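Local coordinates for protein phospho-furanose lactonase (Mycoplasma synoviae, PDB 3OVG) that hydrolyses phosphorylated furanose lactones such as D-xylono-1,4-lactone 5-phosphate, using two zinc ions bound in each subunit, at residues N5-A8 and G13-P16; P209-I214 and A329-R334. All blocks are in the same frame, centred on the assembly; numbering follows the deposited sequence.

Interaction 1 (N5-A8 and G13-P16); sequences NKFA and GDIP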
loop_
_atom_site.group_PDB
_atom_site.type_symbol
_atom_site.label_atom_id
_atom_site.label_comp_id
_atom_site.label_asym_id
_atom_site.label_seq_id
_atom_site.Cartn_x
_atom_site.Cartn_y
_atom_site.Cartn_z
ATOM N N ASN A 5 -36.173 -27.922 32.520
ATOM C CA ASN A 5 -35.398 -28.963 31.829
ATOM C C ASN A 5 -34.781 -28.417 30.509
ATOM O O ASN A 5 -35.105 -28.863 29.416
ATOM C CB ASN A 5 -36.303 -30.168 31.549
ATOM C CG ASN A 5 -35.700 -31.511 32.016
ATOM O OD1 ASN A 5 -35.100 -31.614 33.096
ATOM N ND2 ASN A 5 -35.891 -32.553 31.200
ATOM N N LYS A 6 -33.897 -27.442 30.638
ATOM C CA LYS A 6 -33.393 -26.691 29.511
ATOM C C LYS A 6 -32.035 -27.225 29.093
ATOM O O LYS A 6 -31.273 -27.670 29.944
ATOM C CB LYS A 6 -33.290 -25.214 29.905
ATOM C CG LYS A 6 -34.653 -24.558 30.129
ATOM C CD LYS A 6 -35.614 -25.013 29.037
ATOM C CE LYS A 6 -36.960 -24.272 29.027
ATOM N NZ LYS A 6 -37.659 -24.463 27.671
ATOM N N PHE A 7 -31.746 -27.206 27.790
ATOM C CA PHE A 7 -30.452 -27.670 27.325
ATOM C C PHE A 7 -29.687 -26.627 26.514
ATOM O O PHE A 7 -30.272 -25.662 26.009
ATOM C CB PHE A 7 -30.608 -28.954 26.512
ATOM C CG PHE A 7 -31.266 -28.750 25.180
ATOM C CD1 PHE A 7 -30.508 -28.453 24.058
ATOM C CD2 PHE A 7 -32.651 -28.844 25.057
ATOM C CE1 PHE A 7 -31.128 -28.289 22.799
ATOM C CE2 PHE A 7 -33.274 -28.672 23.833
ATOM C CZ PHE A 7 -32.518 -28.389 22.705
ATOM N N ALA A 8 -28.377 -26.829 26.413
ATOM C CA ALA A 8 -27.542 -26.133 25.439
ATOM C C ALA A 8 -27.057 -27.192 24.459
ATOM O O ALA A 8 -26.943 -28.369 24.799
ATOM C CB ALA A 8 -26.369 -25.457 26.119
ATOM N N GLY A 13 -23.066 -32.957 21.816
ATOM C CA GLY A 13 -24.425 -33.281 22.245
ATOM C C GLY A 13 -25.086 -32.277 23.190
ATOM O O GLY A 13 -24.429 -31.383 23.752
ATOM N N ASP A 14 -26.401 -32.411 23.347
ATOM C CA ASP A 14 -27.147 -31.497 24.174
ATOM C C ASP A 14 -26.795 -31.814 25.600
ATOM O O ASP A 14 -26.671 -32.983 25.957
ATOM C CB ASP A 14 -28.641 -31.684 23.931
ATOM C CG ASP A 14 -29.061 -31.212 22.540
ATOM O OD1 ASP A 14 -28.193 -30.687 21.797
ATOM O OD2 ASP A 14 -30.245 -31.363 22.176
ATOM N N ILE A 15 -26.586 -30.786 26.417
ATOM C CA ILE A 15 -26.366 -30.991 27.837
ATOM C C ILE A 15 -27.331 -30.149 28.655
ATOM O O ILE A 15 -27.791 -29.116 28.196
ATOM C CB ILE A 15 -24.945 -30.566 28.278
ATOM C CG1 ILE A 15 -24.760 -29.064 28.085
ATOM C CG2 ILE A 15 -23.895 -31.343 27.505
ATOM C CD1 ILE A 15 -23.390 -28.584 28.504
ATOM N N PRO A 16 -27.617 -30.571 29.893
ATOM C CA PRO A 16 -28.435 -29.690 30.743
ATOM C C PRO A 16 -27.700 -28.372 30.945
ATOM O O PRO A 16 -26.478 -28.365 31.088
ATOM C CB PRO A 16 -28.521 -30.436 32.085
ATOM C CG PRO A 16 -28.106 -31.858 31.797
ATOM C CD PRO A 16 -27.196 -31.814 30.564
#

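Interaction 2 (P209-I214 and A329-R334); sequences PDKIQI and AFDEKR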
loop_
_atom_site.group_PDB
_atom_site.type_symbol
_atom_site.label_atom_id
_atom_site.label_comp_id
_atom_site.label_asym_id
_atom_site.label_seq_id
_atom_site.Cartn_x
_atom_site.Cartn_y
_atom_site.Cartn_z
ATOM N N PRO A 209 -35.816 -11.734 22.882
ATOM C CA PRO A 209 -34.704 -10.960 23.440
ATOM C C PRO A 209 -33.856 -11.823 24.376
ATOM O O PRO A 209 -32.680 -11.582 24.567
ATOM C CB PRO A 209 -35.397 -9.877 24.292
ATOM C CG PRO A 209 -36.838 -9.905 23.915
ATOM C CD PRO A 209 -37.137 -11.211 23.274
ATOM N N ASP A 210 -34.481 -12.805 25.001
ATOM C CA ASP A 210 -33.766 -13.634 25.963
ATOM C C ASP A 210 -32.704 -14.543 25.370
ATOM O O ASP A 210 -31.892 -15.112 26.116
ATOM C CB ASP A 210 -34.734 -14.502 26.764
ATOM C CG ASP A 210 -34.724 -14.150 28.216
ATOM O OD1 ASP A 210 -35.285 -13.072 28.548
ATOM O OD2 ASP A 210 -34.128 -14.937 29.015
ATOM N N LYS A 211 -32.745 -14.709 24.055
ATOM C CA LYS A 211 -31.820 -15.591 23.318
ATOM C C LYS A 211 -30.686 -14.818 22.618
ATOM O O LYS A 211 -29.833 -15.418 21.918
ATOM C CB LYS A 211 -32.575 -16.371 22.245
ATOM C CG LYS A 211 -33.609 -17.362 22.731
ATOM C CD LYS A 211 -32.981 -18.515 23.533
ATOM C CE LYS A 211 -32.923 -18.187 25.042
ATOM N NZ LYS A 211 -32.921 -19.423 25.859
ATOM N N ILE A 212 -30.669 -13.502 22.816
ATOM C CA ILE A 212 -29.814 -12.627 22.026
ATOM C C ILE A 212 -28.640 -12.084 22.813
ATOM O O ILE A 212 -28.819 -11.391 23.824
ATOM C CB ILE A 212 -30.601 -11.397 21.484
ATOM C CG1 ILE A 212 -31.840 -11.834 20.683
ATOM C CG2 ILE A 212 -29.646 -10.397 20.726
ATOM C CD1 ILE A 212 -32.592 -10.651 20.051
ATOM N N GLN A 213 -27.443 -12.372 22.321
ATOM C CA GLN A 213 -26.258 -11.636 22.756
ATOM C C GLN A 213 -25.728 -10.702 21.667
ATOM O O GLN A 213 -25.734 -11.040 20.448
ATOM C CB GLN A 213 -25.144 -12.603 23.117
ATOM C CG GLN A 213 -25.318 -13.308 24.450
ATOM C CD GLN A 213 -24.253 -14.362 24.646
ATOM O OE1 GLN A 213 -24.375 -15.476 24.116
ATOM N NE2 GLN A 213 -23.199 -14.025 25.411
ATOM N N ILE A 214 -25.258 -9.533 22.104
ATOM C CA ILE A 214 -24.612 -8.612 21.195
ATOM C C ILE A 214 -23.158 -8.373 21.613
ATOM O O ILE A 214 -22.896 -7.894 22.716
ATOM C CB ILE A 214 -25.367 -7.279 21.070
ATOM C CG1 ILE A 214 -26.805 -7.520 20.593
ATOM C CG2 ILE A 214 -24.644 -6.371 20.056
ATOM C CD1 ILE A 214 -27.544 -6.230 20.278
ATOM N N ALA A 329 -29.546 -21.362 26.532
ATOM C CA ALA A 329 -30.525 -22.453 26.601
ATOM C C ALA A 329 -31.421 -22.421 25.367
ATOM O O ALA A 329 -31.838 -21.345 24.969
ATOM C CB ALA A 329 -31.372 -22.306 27.882
ATOM N N PHE A 330 -31.732 -23.555 24.749
ATOM C CA PHE A 330 -32.702 -23.510 23.653
ATOM C C PHE A 330 -34.094 -23.106 24.143
ATOM O O PHE A 330 -34.522 -23.507 25.234
ATOM C CB PHE A 330 -32.779 -24.858 22.929
ATOM C CG PHE A 330 -31.775 -24.993 21.790
ATOM C CD1 PHE A 330 -30.440 -24.674 21.986
ATOM C CD2 PHE A 330 -32.176 -25.429 20.543
ATOM C CE1 PHE A 330 -29.509 -24.796 20.961
ATOM C CE2 PHE A 330 -31.247 -25.576 19.497
ATOM C CZ PHE A 330 -29.926 -25.259 19.698
ATOM N N ASP A 331 -34.807 -22.325 23.337
ATOM C CA ASP A 331 -36.230 -22.083 23.588
ATOM C C ASP A 331 -36.965 -23.258 23.010
ATOM O O ASP A 331 -36.371 -24.032 22.246
ATOM C CB ASP A 331 -36.721 -20.843 22.840
ATOM C CG ASP A 331 -36.606 -19.599 23.655
ATOM O OD1 ASP A 331 -36.143 -19.698 24.817
ATOM O OD2 ASP A 331 -36.985 -18.538 23.135
ATOM N N GLU A 332 -38.250 -23.387 23.355
ATOM C CA GLU A 332 -39.120 -24.279 22.617
ATOM C C GLU A 332 -39.240 -23.716 21.198
ATOM O O GLU A 332 -39.230 -22.493 21.005
ATOM C CB GLU A 332 -40.523 -24.394 23.244
ATOM C CG GLU A 332 -40.586 -25.116 24.625
ATOM C CD GLU A 332 -39.699 -26.375 24.711
ATOM O OE1 GLU A 332 -40.009 -27.416 24.049
ATOM O OE2 GLU A 332 -38.689 -26.318 25.463
ATOM N N LYS A 333 -39.381 -24.631 20.238
ATOM C CA LYS A 333 -39.595 -24.319 18.830
ATOM C C LYS A 333 -40.908 -23.584 18.584
ATOM O O LYS A 333 -41.908 -23.830 19.258
ATOM C CB LYS A 333 -39.647 -25.597 18.019
ATOM C CG LYS A 333 -38.422 -26.429 18.094
ATOM C CD LYS A 333 -38.529 -27.457 16.954
ATOM C CE LYS A 333 -37.524 -28.570 17.059
ATOM N NZ LYS A 333 -37.478 -29.277 15.710
ATOM N N ARG A 334 -40.886 -22.663 17.626
ATOM C CA ARG A 334 -42.066 -21.926 17.220
ATOM C C ARG A 334 -42.129 -21.963 15.717
ATOM O O ARG A 334 -41.141 -22.274 15.060
ATOM C CB ARG A 334 -41.978 -20.468 17.672
ATOM C CG ARG A 334 -42.032 -20.333 19.183
ATOM C CD ARG A 334 -42.131 -18.867 19.597
ATOM N NE ARG A 334 -40.837 -18.211 19.679
ATOM C CZ ARG A 334 -40.545 -17.028 19.136
ATOM N NH1 ARG A 334 -41.451 -16.350 18.439
ATOM N NH2 ARG A 334 -39.324 -16.517 19.285
#

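Interaction 1 (N5-A8 and G13-P16)
Phe7 and Asp14 lie against each other on the two strands of a short antiparallel hairpin, one carboxylate oxygen, OD2, over a face of the phenyl ring near its CD1-CE1 side. From its CB, which rests 3.3 Å from Ile15 O, the Phe7 side chain follows a chi1 of 70°, which sets CG between the backbone N and carbonyl carbon and the ring beside Asp14. CG then meets Asp14 CB and OD2 at 4.1 Å, CD1 comes up to the carboxylate carbon, and of the ring atoms CE1 comes nearest, 3.3 Å from Asp14 OD2; CZ is already drawing off. Ring and carboxylate planes are nearly parallel, 14° apart, but offset, a contact of proximity and not a bond. The negative charge has its proper partner elsewhere, for Asp14 OD1 forms a salt bridge with Arg9.

Ala8 and Ile15 form a hydrogen-bonded pair, with Ala8 N to Ile15 O at 3.0 Å and Ile15 N to Ala8 O at 2.9 Å. Their side chains share one face of the hairpin, Ala8 CB 4.4 Å from Ile15 CG1, and small Ala8 suits a buried place beside Leu20. Pro16, lacking an N-H, fits the non-hydrogen-bonded position opposite Phe7. Strands 7-10 and 13-16 make a two-stranded sheet of their own, leading into strand 22-25 of the TIM barrel and meeting the loop after helix 313-327 through the stacked rings of Phe7 and Phe330.

Interaction 2 (P209-I214 and A329-R334)
Lys211 reaches across to the loop 329-334 and carries this contact almost alone, its ammonium group ending near Ala329 O and the carboxylate of Asp331. The first segment begins with a 3-10 turn, 209-211, in which Pro209 suits the first position because its ring fixes phi near the value the turn needs; Pro209 O receives a backbone bond from Ile212 N. Asp210 directs its CB toward the loop but stops short of it, and its backbone N is held by the side chain of Asn208.

At Lys211 the chain meets its partner. The side chain is bent twice, at chi2 (-65°) and again at chi3 (91°), which lays CG against Asp331, 3.6 Å from its OD2, and brings CD to 3.4 Å from Ala329 O. NZ is modelled 2.4 Å from Ala329 O, a hydrogen bond so short that its exact length is doubtful. Toward Asp331 OD1 the same nitrogen makes a weak salt bridge of 3.4 Å. Lysine suits this place because its long arm carries a single ammonium from the strand's start to the loop's oxygens. Beyond it, Ile212, Gln213 and Ile214 form part of strand 212-215 in the TIM barrel of the phosphotriesterase family, where Ile212 and Ile214 pack on helix 195-205.

Asp331 is steadied by a second partner, as its OD2 accepts a bond from Asn208 ND2. Lys211 NZ also donates to Arg326 O, near the end of helix 313-327. The buried ammonium is thus surrounded by the Ala329 and Arg326 carbonyls and, more loosely, the Asp331 carboxylate, which would probably keep it protonated, and the loop is tied to the start of a barrel strand mainly by polar bonds.

The two contacts differ in depth: interaction 1 is a surface hairpin, whereas interaction 2 is a buried junction between the start of a barrel strand and the loop between helices 313-327 and 343-351. Main-chain bonds between strands a few residues apart hold the first; a single lysine, linking segments more than a hundred residues apart, holds the second. Their centres are about 13 Å apart and they meet directly along the loop 329-334. Phe7 O lies 2.9 Å from Phe330 N, a probable hydrogen bond, and Lys6 NZ forms a salt bridge with Glu332 OE2. Ala329 packs its CB on Lys6, while its carbonyl serves Lys211, so the loop bridges hairpin and barrel.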